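Local coordinates for protein probable tRNA pseudouridine synthase D (Methanosarcina mazei, PDB 1Z2Z) that probably converts uridine-13 of transfer RNA to pseudouridine, as a member of the TruD family of pseudouridine synthases, at residues Ser121-Ser124 / Gly128-Trp131; Leu199-Glu204 / Arg241-His246; Met268-Tyr273 / Glu369-Glu374; Ile280-Arg285 / Ile290-Ala295; Phe414-Gly419 / Thr423-Glu428. All blocks are in the same frame, centred on the assembly; numbering follows the deposited sequence.

Interaction 1. Residues Ser121-Ser124 / Gly128-Trp131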
# COMPACT_ATOMS: atom_id res chain seq x y z
N SER A 121 25.64 15.98 7.60
CA SER A 121 24.54 16.90 7.81
C SER A 121 24.17 17.00 9.29
O SER A 121 24.32 16.04 10.05
CB SER A 121 23.30 16.48 7.02
OG SER A 121 22.15 17.10 7.58
N ARG A 122 23.69 18.17 9.68
CA ARG A 122 23.29 18.40 11.06
C ARG A 122 21.96 17.70 11.29
O ARG A 122 21.52 17.54 12.42
CB ARG A 122 23.14 19.90 11.33
CG ARG A 122 24.32 20.74 10.85
CD ARG A 122 24.09 22.23 11.08
NE ARG A 122 25.04 23.07 10.36
CZ ARG A 122 26.36 23.06 10.54
NH1 ARG A 122 26.91 22.24 11.43
NH2 ARG A 122 27.14 23.86 9.81
N LYS A 123 21.33 17.27 10.20
CA LYS A 123 20.04 16.60 10.29
C LYS A 123 20.09 15.13 9.91
O LYS A 123 20.75 14.73 8.94
CB LYS A 123 19.00 17.33 9.41
CG LYS A 123 19.26 17.27 7.90
CD LYS A 123 18.75 18.52 7.15
CE LYS A 123 17.22 18.61 7.06
NZ LYS A 123 16.60 17.59 6.14
N SER A 124 19.40 14.33 10.70
CA SER A 124 19.33 12.90 10.47
C SER A 124 18.37 12.68 9.33
O SER A 124 17.64 13.59 8.95
CB SER A 124 18.76 12.22 11.69
OG SER A 124 17.44 12.69 11.88
N GLY A 128 10.51 9.60 5.13
CA GLY A 128 9.89 10.61 4.30
C GLY A 128 10.90 11.43 3.54
O GLY A 128 10.54 12.03 2.54
N ASP A 129 12.15 11.46 3.97
CA ASP A 129 13.14 12.25 3.25
C ASP A 129 13.53 11.72 1.89
O ASP A 129 14.71 11.67 1.58
CB ASP A 129 14.42 12.43 4.06
CG ASP A 129 14.21 13.23 5.34
OD1 ASP A 129 13.05 13.33 5.81
OD2 ASP A 129 15.23 13.73 5.87
N LEU A 130 12.58 11.29 1.06
CA LEU A 130 12.95 10.83 -0.27
C LEU A 130 11.82 11.21 -1.21
O LEU A 130 10.67 11.35 -0.78
CB LEU A 130 13.16 9.31 -0.32
CG LEU A 130 11.90 8.45 -0.52
CD1 LEU A 130 12.28 7.03 -0.83
CD2 LEU A 130 11.03 8.54 0.72
N TRP A 131 12.13 11.40 -2.48
CA TRP A 131 11.09 11.75 -3.43
C TRP A 131 10.38 10.47 -3.79
O TRP A 131 9.30 10.19 -3.28
CB TRP A 131 11.68 12.39 -4.68
CG TRP A 131 10.64 12.65 -5.72
CD1 TRP A 131 10.18 11.76 -6.66
CD2 TRP A 131 9.82 13.82 -5.85
NE1 TRP A 131 9.14 12.31 -7.36
CE2 TRP A 131 8.90 13.57 -6.89
CE3 TRP A 131 9.79 15.06 -5.19
CZ2 TRP A 131 7.94 14.51 -7.28
CZ3 TRP A 131 8.83 16.00 -5.59
CH2 TRP A 131 7.92 15.71 -6.62
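Lys123 and Asp129 carry opposite charges and face each other, yet stop short of a salt bridge: Lys123 NZ lies 4.1 Å from Asp129 OD2. The carboxylate has a closer mate, since Asp129 OD2 forms a salt bridge with Arg41 NH1 and also takes a weak hydrogen bond from the backbone N of Glu126. The lysine therefore probably acts as a second, longer-range positive charge in a small cluster gathered round one carboxylate. How Lys123 gets there follows from its torsions: CG sits between the backbone N and the carbonyl carbon (chi1 66°), and three further bends leave its amino end near, but not in contact with, the carboxylate. The other approach, Ser124 O to Asp129 OD2 at 3.9 Å, brings two acceptors near each other and is no bond. Ser124 OG is turned to Glu126 OE2 instead.

Each segment is shaped by its own turn. Ser121 OG accepts the backbone N-H of Lys123 at 2.8 Å with an N-H...O angle of 158°, which defines an ST turn. Asp129 is the centre of an inverse gamma turn, with Leu130 N bonded to Gly128 O at 2.6 Å. With just 58 Å² buried in all, this is a surface loop linking strands 113-121 and 130-142 of the mixed sheet, closed by an ST turn at one end and an inverse gamma turn at the other.

Interaction 2. Residues Leu199-Glu204 / Arg241-His246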
# COMPACT_ATOMS: atom_id res chain seq x y z
N LEU A 199 -13.91 -9.87 17.61
CA LEU A 199 -13.55 -11.26 17.35
C LEU A 199 -12.77 -11.43 16.05
O LEU A 199 -11.84 -12.23 15.98
CB LEU A 199 -14.81 -12.13 17.30
CG LEU A 199 -15.11 -12.99 18.54
CD1 LEU A 199 -15.09 -12.15 19.81
CD2 LEU A 199 -16.46 -13.66 18.34
N LEU A 200 -13.13 -10.66 15.03
CA LEU A 200 -12.45 -10.74 13.75
C LEU A 200 -10.97 -10.38 13.87
O LEU A 200 -10.16 -10.78 13.03
CB LEU A 200 -13.11 -9.80 12.73
CG LEU A 200 -14.49 -10.17 12.19
CD1 LEU A 200 -15.05 -9.01 11.38
CD2 LEU A 200 -14.38 -11.41 11.33
N TYR A 201 -10.62 -9.62 14.91
CA TYR A 201 -9.24 -9.20 15.13
C TYR A 201 -8.56 -10.10 16.14
O TYR A 201 -7.41 -10.50 15.97
CB TYR A 201 -9.21 -7.74 15.62
CG TYR A 201 -7.82 -7.14 15.67
CD1 TYR A 201 -7.21 -6.63 14.53
CD2 TYR A 201 -7.10 -7.11 16.86
CE1 TYR A 201 -5.92 -6.12 14.56
CE2 TYR A 201 -5.80 -6.61 16.90
CZ TYR A 201 -5.21 -6.12 15.75
OH TYR A 201 -3.92 -5.67 15.78
N ILE A 202 -9.27 -10.43 17.21
CA ILE A 202 -8.73 -11.29 18.24
C ILE A 202 -8.48 -12.69 17.67
O ILE A 202 -7.38 -13.24 17.82
CB ILE A 202 -9.70 -11.39 19.43
CG1 ILE A 202 -9.88 -9.99 20.03
CG2 ILE A 202 -9.17 -12.40 20.43
CD1 ILE A 202 -11.04 -9.87 21.01
N ALA A 203 -9.50 -13.24 17.01
CA ALA A 203 -9.44 -14.57 16.40
C ALA A 203 -9.43 -14.44 14.87
O ALA A 203 -8.76 -13.57 14.32
CB ALA A 203 -10.64 -15.40 16.85
N GLU A 204 -10.16 -15.32 14.18
CA GLU A 204 -10.22 -15.29 12.72
C GLU A 204 -8.89 -15.60 12.05
O GLU A 204 -8.13 -14.70 11.69
CB GLU A 204 -10.69 -13.92 12.22
CG GLU A 204 -10.77 -13.85 10.70
CD GLU A 204 -12.15 -14.19 10.17
OE1 GLU A 204 -12.81 -15.09 10.73
OE2 GLU A 204 -12.56 -13.56 9.17
N ARG A 241 -3.42 -9.99 22.40
CA ARG A 241 -3.33 -10.37 23.80
C ARG A 241 -3.92 -9.28 24.70
O ARG A 241 -4.76 -9.54 25.56
CB ARG A 241 -1.86 -10.66 24.21
CG ARG A 241 -1.27 -11.97 23.65
CD ARG A 241 0.21 -12.16 24.02
NE ARG A 241 0.46 -12.09 25.47
CZ ARG A 241 1.42 -11.36 26.04
NH1 ARG A 241 1.56 -11.36 27.36
NH2 ARG A 241 2.23 -10.61 25.30
N ALA A 242 -3.50 -8.04 24.47
CA ALA A 242 -3.98 -6.92 25.27
C ALA A 242 -5.50 -6.87 25.31
O ALA A 242 -6.09 -6.56 26.36
CB ALA A 242 -3.43 -5.61 24.71
N MSE A 243 -6.13 -7.19 24.19
CA MSE A 243 -7.60 -7.16 24.08
C MSE A 243 -8.30 -8.29 24.82
O MSE A 243 -9.39 -8.10 25.36
CB MSE A 243 -8.01 -7.19 22.62
CG MSE A 243 -7.51 -6.02 21.84
SE MSE A 243 -8.20 -5.99 20.06
CE MSE A 243 -10.10 -5.91 20.47
N MSE A 244 -7.69 -9.46 24.81
CA MSE A 244 -8.29 -10.59 25.48
C MSE A 244 -8.26 -10.37 26.98
O MSE A 244 -9.18 -10.77 27.69
CB MSE A 244 -7.56 -11.87 25.10
CG MSE A 244 -7.58 -12.12 23.60
SE MSE A 244 -6.83 -13.81 23.08
CE MSE A 244 -8.46 -14.83 22.94
N ASN A 245 -7.21 -9.72 27.47
CA ASN A 245 -7.12 -9.45 28.90
C ASN A 245 -8.28 -8.57 29.36
O ASN A 245 -8.89 -8.83 30.40
CB ASN A 245 -5.79 -8.76 29.25
CG ASN A 245 -4.62 -9.72 29.24
OD1 ASN A 245 -4.67 -10.78 29.88
ND2 ASN A 245 -3.56 -9.36 28.53
N HIS A 246 -8.57 -7.52 28.59
CA HIS A 246 -9.65 -6.58 28.89
C HIS A 246 -10.98 -7.30 28.90
O HIS A 246 -11.97 -6.80 29.44
CB HIS A 246 -9.71 -5.48 27.83
CG HIS A 246 -10.77 -4.45 28.09
ND1 HIS A 246 -10.60 -3.43 29.00
CD2 HIS A 246 -12.02 -4.31 27.59
CE1 HIS A 246 -11.70 -2.69 29.04
NE2 HIS A 246 -12.58 -3.21 28.20
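Ile202 sets its branches between Met243 and Met244, both selenomethionine in this crystal, where helix 194-202 packs against helix 238-249 in a buried helix-helix contact that includes a Met-aromatic pair. CG2 of Ile202 meets CG of Met244 at 3.6 Å, while Ile202 CG1 and CD1 approach the terminal methyl of Met243. The two branches divide because CG1 lies anti to the carbonyl carbon (chi1 -62°) and CG2 anti to the backbone N. With an alanine here, CG1, CG2 and CD1 go, and the ends of both selenomethionines would probably lose the wedge between them and be freer to turn.

Beside this core, the ring of Tyr201 comes alongside Met243, the two side chains crossing at about a right angle. A further shell positions these groups: Phe269 meets the tyrosine ring edge-to-face, Val220 and Phe226 touch Met244, and Ser257 and Val260 touch Met243. Where the first helix ends, Tyr201 O and Ile202 O are hydrogen-bonded to Arg179 NH2 and Tyr233 OH, respectively. The selenium of Met243 stands 4.7 Å from the centroid of the Tyr201 ring, 64° off its normal, and comes nearest to the ring at CD2, 3.6 Å away.

Interaction 3. Residues Met268-Tyr273 / Glu369-Glu374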
# COMPACT_ATOMS: atom_id res chain seq x y z
N MSE A 268 -7.33 2.39 12.02
CA MSE A 268 -7.01 1.69 10.77
C MSE A 268 -8.20 0.87 10.29
O MSE A 268 -8.47 0.79 9.09
CB MSE A 268 -5.81 0.75 10.95
CG MSE A 268 -4.46 1.45 11.09
SE MSE A 268 -2.97 0.20 10.80
CE MSE A 268 -2.12 1.05 9.26
N PHE A 269 -8.92 0.27 11.22
CA PHE A 269 -10.08 -0.52 10.84
C PHE A 269 -11.03 0.30 9.98
O PHE A 269 -11.27 -0.03 8.82
CB PHE A 269 -10.78 -1.03 12.08
CG PHE A 269 -9.87 -1.73 13.03
CD1 PHE A 269 -9.75 -1.29 14.34
CD2 PHE A 269 -9.13 -2.83 12.63
CE1 PHE A 269 -8.90 -1.93 15.23
CE2 PHE A 269 -8.27 -3.48 13.52
CZ PHE A 269 -8.17 -3.03 14.82
N VAL A 270 -11.58 1.38 10.54
CA VAL A 270 -12.52 2.22 9.80
C VAL A 270 -11.92 2.70 8.47
O VAL A 270 -12.61 2.70 7.45
CB VAL A 270 -13.00 3.46 10.65
CG1 VAL A 270 -13.86 4.39 9.79
CG2 VAL A 270 -13.83 3.00 11.86
N HIS A 271 -10.65 3.08 8.49
CA HIS A 271 -9.96 3.54 7.28
C HIS A 271 -9.88 2.40 6.26
O HIS A 271 -9.89 2.62 5.04
CB HIS A 271 -8.55 4.05 7.63
CG HIS A 271 -7.74 4.46 6.44
ND1 HIS A 271 -7.19 3.55 5.56
CD2 HIS A 271 -7.37 5.68 6.00
CE1 HIS A 271 -6.51 4.19 4.63
NE2 HIS A 271 -6.60 5.49 4.87
N GLY A 272 -9.80 1.18 6.77
CA GLY A 272 -9.76 0.03 5.88
C GLY A 272 -11.09 -0.03 5.15
O GLY A 272 -11.13 0.11 3.93
N TYR A 273 -12.18 -0.21 5.91
CA TYR A 273 -13.53 -0.30 5.35
C TYR A 273 -13.79 0.80 4.36
O TYR A 273 -14.60 0.65 3.45
CB TYR A 273 -14.58 -0.22 6.46
CG TYR A 273 -16.00 -0.40 5.95
CD1 TYR A 273 -16.35 -1.51 5.18
CD2 TYR A 273 -17.00 0.52 6.28
CE1 TYR A 273 -17.66 -1.71 4.75
CE2 TYR A 273 -18.32 0.33 5.85
CZ TYR A 273 -18.64 -0.79 5.09
OH TYR A 273 -19.95 -0.97 4.67
N GLU A 369 -24.27 8.41 8.15
CA GLU A 369 -24.58 8.68 9.55
C GLU A 369 -24.02 7.56 10.41
O GLU A 369 -24.04 7.63 11.64
CB GLU A 369 -26.10 8.75 9.73
CG GLU A 369 -26.78 9.60 8.67
CD GLU A 369 -28.23 9.21 8.44
OE1 GLU A 369 -28.49 8.01 8.16
OE2 GLU A 369 -29.11 10.10 8.51
N GLY A 370 -23.52 6.52 9.75
CA GLY A 370 -22.96 5.38 10.45
C GLY A 370 -21.48 5.52 10.77
O GLY A 370 -20.98 4.83 11.66
N PHE A 371 -20.79 6.40 10.05
CA PHE A 371 -19.36 6.62 10.27
C PHE A 371 -19.07 7.45 11.51
O PHE A 371 -18.05 8.13 11.59
CB PHE A 371 -18.70 7.29 9.06
CG PHE A 371 -18.20 6.32 8.03
CD1 PHE A 371 -18.99 5.94 6.95
CD2 PHE A 371 -16.92 5.77 8.14
CE1 PHE A 371 -18.54 5.03 6.00
CE2 PHE A 371 -16.45 4.86 7.20
CZ PHE A 371 -17.26 4.49 6.12
N ASN A 372 -19.99 7.39 12.47
CA ASN A 372 -19.82 8.12 13.71
C ASN A 372 -20.01 7.15 14.86
O ASN A 372 -21.02 7.16 15.56
CB ASN A 372 -20.83 9.27 13.80
CG ASN A 372 -20.50 10.41 12.87
OD1 ASN A 372 -20.54 10.26 11.64
ND2 ASN A 372 -20.15 11.56 13.44
N ILE A 373 -19.02 6.29 15.05
CA ILE A 373 -19.06 5.30 16.11
C ILE A 373 -19.48 5.93 17.45
O ILE A 373 -18.77 6.77 17.99
CB ILE A 373 -17.68 4.63 16.28
CG1 ILE A 373 -17.28 3.94 14.97
CG2 ILE A 373 -17.73 3.62 17.41
CD1 ILE A 373 -17.00 4.88 13.82
N GLU A 374 -20.64 5.52 17.97
CA GLU A 374 -21.12 6.05 19.25
C GLU A 374 -20.19 5.60 20.38
O GLU A 374 -19.68 6.42 21.13
CB GLU A 374 -22.55 5.57 19.54
CG GLU A 374 -23.62 6.08 18.57
CD GLU A 374 -25.02 5.57 18.91
OE1 GLU A 374 -25.24 4.34 18.89
OE2 GLU A 374 -25.91 6.40 19.19
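Val270 and Phe371 make the tight part of this contact: Val270 CG1 lies 3.7 Å from Phe371 CE2, close to the plane of the ring and thus against its edge. The same methyl is equally near CD2, so it sits against the ring bond between those two carbons. Its place follows from chi1 of 174°, which sets CG1 anti to the backbone N of Val270. The valine and phenylalanine side chains pass each other in opposite directions, so the ring reaches past the valine toward the next turn of the helix. There Phe371 CZ meets CD2 of Tyr273 at 4.0 Å, the two side chains crossing at a slant.

In fold terms, one side of the long helix 263-287 is packed by the loop region that follows helix 352-363. Helix 182-191 packs alongside, Val190 and Lys187 touching Tyr273 and Ile189 touching Ile373, while Pro342 touches Phe371.

The fit is looser at the valine's other branch. Val270 CG2 and Ile373 CD1 reach toward each other tip to tip at 4.2 Å, and Ile373 gives up 23 Å² here against 65 Å² for Phe371. No hydrogen bond joins the segments, whose nearest CA atoms, those of Val270 and Phe371, are 8.1 Å apart. Beyond the apolar seam the chain turns to solvent: His271 points away from the loop, and Glu369 and Glu374 are exposed.

Interaction 4. Residues Ile280-Arg285 / Ile290-Ala295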
# COMPACT_ATOMS: atom_id res chain seq x y z
N ILE A 280 -14.22 -0.50 -4.66
CA ILE A 280 -15.44 -0.82 -5.40
C ILE A 280 -15.76 0.34 -6.32
O ILE A 280 -15.87 0.17 -7.54
CB ILE A 280 -16.60 -1.03 -4.43
CG1 ILE A 280 -16.18 -2.05 -3.37
CG2 ILE A 280 -17.80 -1.52 -5.17
CD1 ILE A 280 -17.23 -2.33 -2.36
N ILE A 281 -15.91 1.53 -5.72
CA ILE A 281 -16.23 2.74 -6.47
C ILE A 281 -15.34 2.96 -7.68
O ILE A 281 -15.83 3.25 -8.77
CB ILE A 281 -16.15 3.99 -5.56
CG1 ILE A 281 -17.31 3.98 -4.56
CG2 ILE A 281 -16.15 5.26 -6.41
CD1 ILE A 281 -17.19 5.00 -3.45
N LEU A 282 -14.04 2.84 -7.48
CA LEU A 282 -13.08 3.03 -8.55
C LEU A 282 -13.32 2.08 -9.72
O LEU A 282 -13.06 2.42 -10.88
CB LEU A 282 -11.67 2.84 -8.03
CG LEU A 282 -10.65 3.79 -8.66
CD1 LEU A 282 -9.29 3.54 -8.01
CD2 LEU A 282 -10.58 3.59 -10.17
N CYS A 283 -13.83 0.89 -9.40
CA CYS A 283 -14.12 -0.15 -10.38
C CYS A 283 -15.38 0.18 -11.14
O CYS A 283 -15.38 0.26 -12.37
CB CYS A 283 -14.32 -1.50 -9.67
SG CYS A 283 -12.85 -2.22 -8.94
N ARG A 284 -16.46 0.34 -10.39
CA ARG A 284 -17.76 0.68 -10.95
C ARG A 284 -17.56 1.82 -11.94
O ARG A 284 -18.13 1.81 -13.03
CB ARG A 284 -18.71 1.10 -9.83
CG ARG A 284 -20.13 0.63 -10.03
CD ARG A 284 -20.22 -0.88 -10.02
NE ARG A 284 -20.14 -1.46 -8.68
CZ ARG A 284 -20.00 -2.76 -8.43
NH1 ARG A 284 -19.91 -3.62 -9.44
NH2 ARG A 284 -19.95 -3.21 -7.18
N ARG A 285 -16.73 2.79 -11.58
CA ARG A 285 -16.49 3.91 -12.47
C ARG A 285 -15.71 3.49 -13.71
O ARG A 285 -15.89 4.06 -14.78
CB ARG A 285 -15.74 5.03 -11.75
CG ARG A 285 -15.53 6.28 -12.59
CD ARG A 285 -15.31 7.47 -11.68
NE ARG A 285 -15.15 8.72 -12.42
CZ ARG A 285 -14.20 8.95 -13.31
NH1 ARG A 285 -14.13 10.12 -13.93
NH2 ARG A 285 -13.31 8.00 -13.59
N ILE A 290 -16.20 5.69 -17.76
CA ILE A 290 -15.67 7.04 -17.50
C ILE A 290 -14.19 6.93 -17.11
O ILE A 290 -13.87 6.51 -16.00
CB ILE A 290 -16.43 7.73 -16.31
CG1 ILE A 290 -17.95 7.57 -16.46
CG2 ILE A 290 -16.01 9.19 -16.23
CD1 ILE A 290 -18.61 8.36 -17.58
N PRO A 291 -13.27 7.33 -18.01
CA PRO A 291 -11.83 7.27 -17.77
C PRO A 291 -11.42 7.95 -16.48
O PRO A 291 -12.18 8.73 -15.90
CB PRO A 291 -11.23 7.92 -19.01
CG PRO A 291 -12.28 8.87 -19.43
CD PRO A 291 -13.55 8.08 -19.25
N LEU A 292 -10.20 7.67 -16.04
CA LEU A 292 -9.71 8.23 -14.79
C LEU A 292 -8.93 9.52 -15.00
O LEU A 292 -8.69 10.25 -14.04
CB LEU A 292 -8.84 7.19 -14.07
CG LEU A 292 -9.46 5.78 -13.95
CD1 LEU A 292 -8.50 4.85 -13.22
CD2 LEU A 292 -10.80 5.87 -13.21
N ASN A 293 -8.54 9.80 -16.24
CA ASN A 293 -7.80 11.02 -16.51
C ASN A 293 -8.60 12.07 -17.30
O ASN A 293 -8.03 12.94 -17.97
CB ASN A 293 -6.50 10.70 -17.26
CG ASN A 293 -6.74 9.91 -18.50
OD1 ASN A 293 -5.82 9.67 -19.28
ND2 ASN A 293 -7.98 9.48 -18.71
N ARG A 294 -9.93 11.99 -17.22
CA ARG A 294 -10.82 12.94 -17.88
C ARG A 294 -11.98 13.29 -16.96
O ARG A 294 -12.59 12.42 -16.33
CB ARG A 294 -11.36 12.37 -19.20
CG ARG A 294 -10.35 12.41 -20.34
CD ARG A 294 -10.91 11.82 -21.62
NE ARG A 294 -9.88 11.71 -22.65
CZ ARG A 294 -9.98 10.99 -23.76
NH1 ARG A 294 -11.09 10.30 -24.01
NH2 ARG A 294 -8.98 10.96 -24.63
N ALA A 295 -12.30 14.57 -16.88
CA ALA A 295 -13.38 15.01 -16.02
C ALA A 295 -14.72 15.12 -16.75
O ALA A 295 -14.77 15.28 -17.96
CB ALA A 295 -13.01 16.36 -15.38
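Arg285, near the end of helix 263-287, reaches Ile290 and Pro291 in the loop that follows. CB leaves the helix with CG anti to the backbone N (chi1 -176°), and the chain stays extended as far as NE. CG passes 3.8 Å from Ile290 O. NE runs beneath CG2 of Ile290, 3.9 Å away, and that methyl lies over one face of the guanidinium, offset toward its rim. At the tip, both terminal nitrogens turn to one carbonyl: NH2 donates to Pro291 O at 2.7 Å with an N-H...O angle of 147°, and NH1 adds a weak bond to the same oxygen at 3.1 Å. NH2 approaches from above the carbonyl plane, 55° out of it, and so does not lie on a lone pair. Arg294 O lies in the guanidinium plane, 3.7 Å from NH1, while NH1 has its salt bridge with Asp299.

Beside this polar grip, Leu292 CD2 touches the edge of the guanidinium and also meets Leu282 CD2 at 3.8 Å, with Val388 packed on both leucines. Backbone adds a weak bond of 3.4 Å from Ile290 N to Arg285 O. With a leucine in its place the guanidinium goes, and Pro291 O would probably be left without these two donors and Asp299 without this partner. A buried guanidinium fixed by a carbonyl and a carboxylate thus ties the loop to the helix it leaves, and the carboxylate is likely to balance its charge.

Interaction 5. Residues Phe414-Gly419 / Thr423-Glu428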
# COMPACT_ATOMS: atom_id res chain seq x y z
N PHE A 414 9.99 1.33 -13.89
CA PHE A 414 9.29 2.60 -13.80
C PHE A 414 9.66 3.30 -12.50
O PHE A 414 10.67 2.97 -11.88
CB PHE A 414 7.80 2.34 -13.86
CG PHE A 414 7.33 1.31 -12.87
CD1 PHE A 414 6.97 1.67 -11.58
CD2 PHE A 414 7.23 -0.02 -13.23
CE1 PHE A 414 6.54 0.70 -10.66
CE2 PHE A 414 6.80 -0.99 -12.31
CZ PHE A 414 6.45 -0.62 -11.03
N MSE A 415 8.86 4.28 -12.09
CA MSE A 415 9.13 4.95 -10.83
C MSE A 415 7.88 5.47 -10.17
O MSE A 415 6.95 5.90 -10.85
CB MSE A 415 10.11 6.08 -11.00
CG MSE A 415 9.61 7.20 -11.82
SE MSE A 415 10.71 8.66 -11.32
CE MSE A 415 9.49 9.34 -9.93
N LEU A 416 7.86 5.40 -8.85
CA LEU A 416 6.72 5.83 -8.06
C LEU A 416 7.15 6.81 -6.95
O LEU A 416 8.30 6.85 -6.56
CB LEU A 416 6.06 4.58 -7.47
CG LEU A 416 4.91 3.92 -8.25
CD1 LEU A 416 5.09 4.07 -9.74
CD2 LEU A 416 4.82 2.47 -7.84
N PRO A 417 6.21 7.66 -6.47
CA PRO A 417 6.51 8.63 -5.41
C PRO A 417 6.29 8.02 -4.03
O PRO A 417 5.44 7.15 -3.88
CB PRO A 417 5.49 9.73 -5.68
CG PRO A 417 4.28 8.91 -6.07
CD PRO A 417 4.90 7.95 -7.08
N LYS A 418 7.02 8.50 -3.02
CA LYS A 418 6.87 7.94 -1.68
C LYS A 418 5.41 7.81 -1.27
O LYS A 418 4.66 8.78 -1.32
CB LYS A 418 7.60 8.78 -0.63
CG LYS A 418 7.26 10.25 -0.64
CD LYS A 418 7.55 10.88 0.71
CE LYS A 418 7.59 12.40 0.63
NZ LYS A 418 7.63 12.99 2.00
N GLY A 419 5.03 6.60 -0.86
CA GLY A 419 3.67 6.36 -0.44
C GLY A 419 2.97 5.43 -1.40
O GLY A 419 1.93 4.87 -1.05
N THR A 423 3.27 -3.11 -6.47
CA THR A 423 2.25 -4.11 -6.75
C THR A 423 1.11 -3.49 -7.52
O THR A 423 0.47 -4.14 -8.34
CB THR A 423 1.69 -4.72 -5.48
OG1 THR A 423 1.32 -3.67 -4.57
CG2 THR A 423 2.71 -5.63 -4.83
N THR A 424 0.85 -2.22 -7.25
CA THR A 424 -0.22 -1.52 -7.93
C THR A 424 0.04 -1.38 -9.42
O THR A 424 -0.88 -1.25 -10.22
CB THR A 424 -0.41 -0.13 -7.32
OG1 THR A 424 -0.83 -0.28 -5.96
CG2 THR A 424 -1.44 0.65 -8.10
N VAL A 425 1.31 -1.43 -9.81
CA VAL A 425 1.65 -1.31 -11.21
C VAL A 425 1.69 -2.68 -11.84
O VAL A 425 1.23 -2.87 -12.96
CB VAL A 425 3.03 -0.63 -11.39
CG1 VAL A 425 3.42 -0.62 -12.85
CG2 VAL A 425 2.99 0.79 -10.84
N LEU A 426 2.25 -3.63 -11.11
CA LEU A 426 2.41 -5.00 -11.57
C LEU A 426 1.10 -5.73 -11.85
O LEU A 426 0.99 -6.45 -12.83
CB LEU A 426 3.22 -5.79 -10.56
CG LEU A 426 4.69 -5.38 -10.45
CD1 LEU A 426 5.35 -6.23 -9.39
CD2 LEU A 426 5.39 -5.55 -11.80
N ARG A 427 0.11 -5.53 -10.98
CA ARG A 427 -1.18 -6.17 -11.14
C ARG A 427 -1.77 -5.99 -12.56
O ARG A 427 -2.32 -6.93 -13.12
CB ARG A 427 -2.16 -5.64 -10.09
CG ARG A 427 -3.43 -6.45 -9.96
CD ARG A 427 -4.37 -5.84 -8.92
NE ARG A 427 -5.36 -4.96 -9.54
CZ ARG A 427 -6.53 -5.37 -10.02
NH1 ARG A 427 -6.89 -6.65 -9.95
NH2 ARG A 427 -7.34 -4.50 -10.60
N GLU A 428 -1.66 -4.80 -13.14
CA GLU A 428 -2.20 -4.59 -14.48
C GLU A 428 -1.37 -5.31 -15.55
O GLU A 428 -1.85 -5.55 -16.66
CB GLU A 428 -2.28 -3.09 -14.82
CG GLU A 428 -3.18 -2.26 -13.89
CD GLU A 428 -4.64 -2.71 -13.89
OE1 GLU A 428 -5.19 -2.91 -12.77
OE2 GLU A 428 -5.24 -2.85 -14.99
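Val425, on the helix, and Phe414, just before the strand residues 415-417, form the centre of this contact, and a walk along 423-428 shows how the helix brings the valine there. Thr423 opens the helix with its side chain pointing away from the strand, and its O accepts Arg427 N at 3.0 Å, an i to i+4 bond. Thr424 touches Val166 of strand 165-167. Val425 then points at the strand, with CG1 anti to the backbone N (chi1 175°). That methyl lies over one face of the Phe414 ring, 3.7 Å from its centroid and 24° off the normal, a CH-pi contact. CG2, the other branch, also nears the ring at CE1, 3.6 Å away, and meets CD2 of Leu416 tip to tip at 3.9 Å. Val425 is thus held by Phe414 and Leu416, both of which point toward the helix.

Leu426 touches Ile137 and Leu26. Arg427 leaves the contact: NH2 pairs with Glu428 OE1 at 3.4 Å, and NH1 with Glu7. Glu428 OE2 is hydrogen-bonded to Thr17 N.

Phe414 is set on its own side by the neighbouring strand 130-142, its ring meeting that of Phe135, with backbone hydrogen bonds joining the two residues. Its side chain lies about 10 Å from that of Asp86, the predicted nucleophile. The contact is that of a helix following strand 408-417 and packing on the mixed sheet of the pseudouridine synthase fold, near the probable catalytic site.

In the fold
The contacts come in series along the chain, except that interaction 4 is nested inside the loop that interaction 3 closes. Interactions 1 and 5 both reach the mixed sheet, where strands 130-142 and 408-417 are neighbours; their centres are 23 Å apart, and Trp131 O lies 2.8 Å from Lys418 N, a probable hydrogen bond. Helix 263-287 serves both interaction 3 and interaction 4. The centres of interactions 3 and 4 are 24 Å apart. Interaction 2 touches interaction 3 through Tyr201 and Phe269, with 19 Å between centres. Interactions 4 and 5 come within about 6 Å at their nearest atoms. The long helix thus runs from the neighbourhood of helix 423-430 to the region packed by helices 194-202 and 238-249.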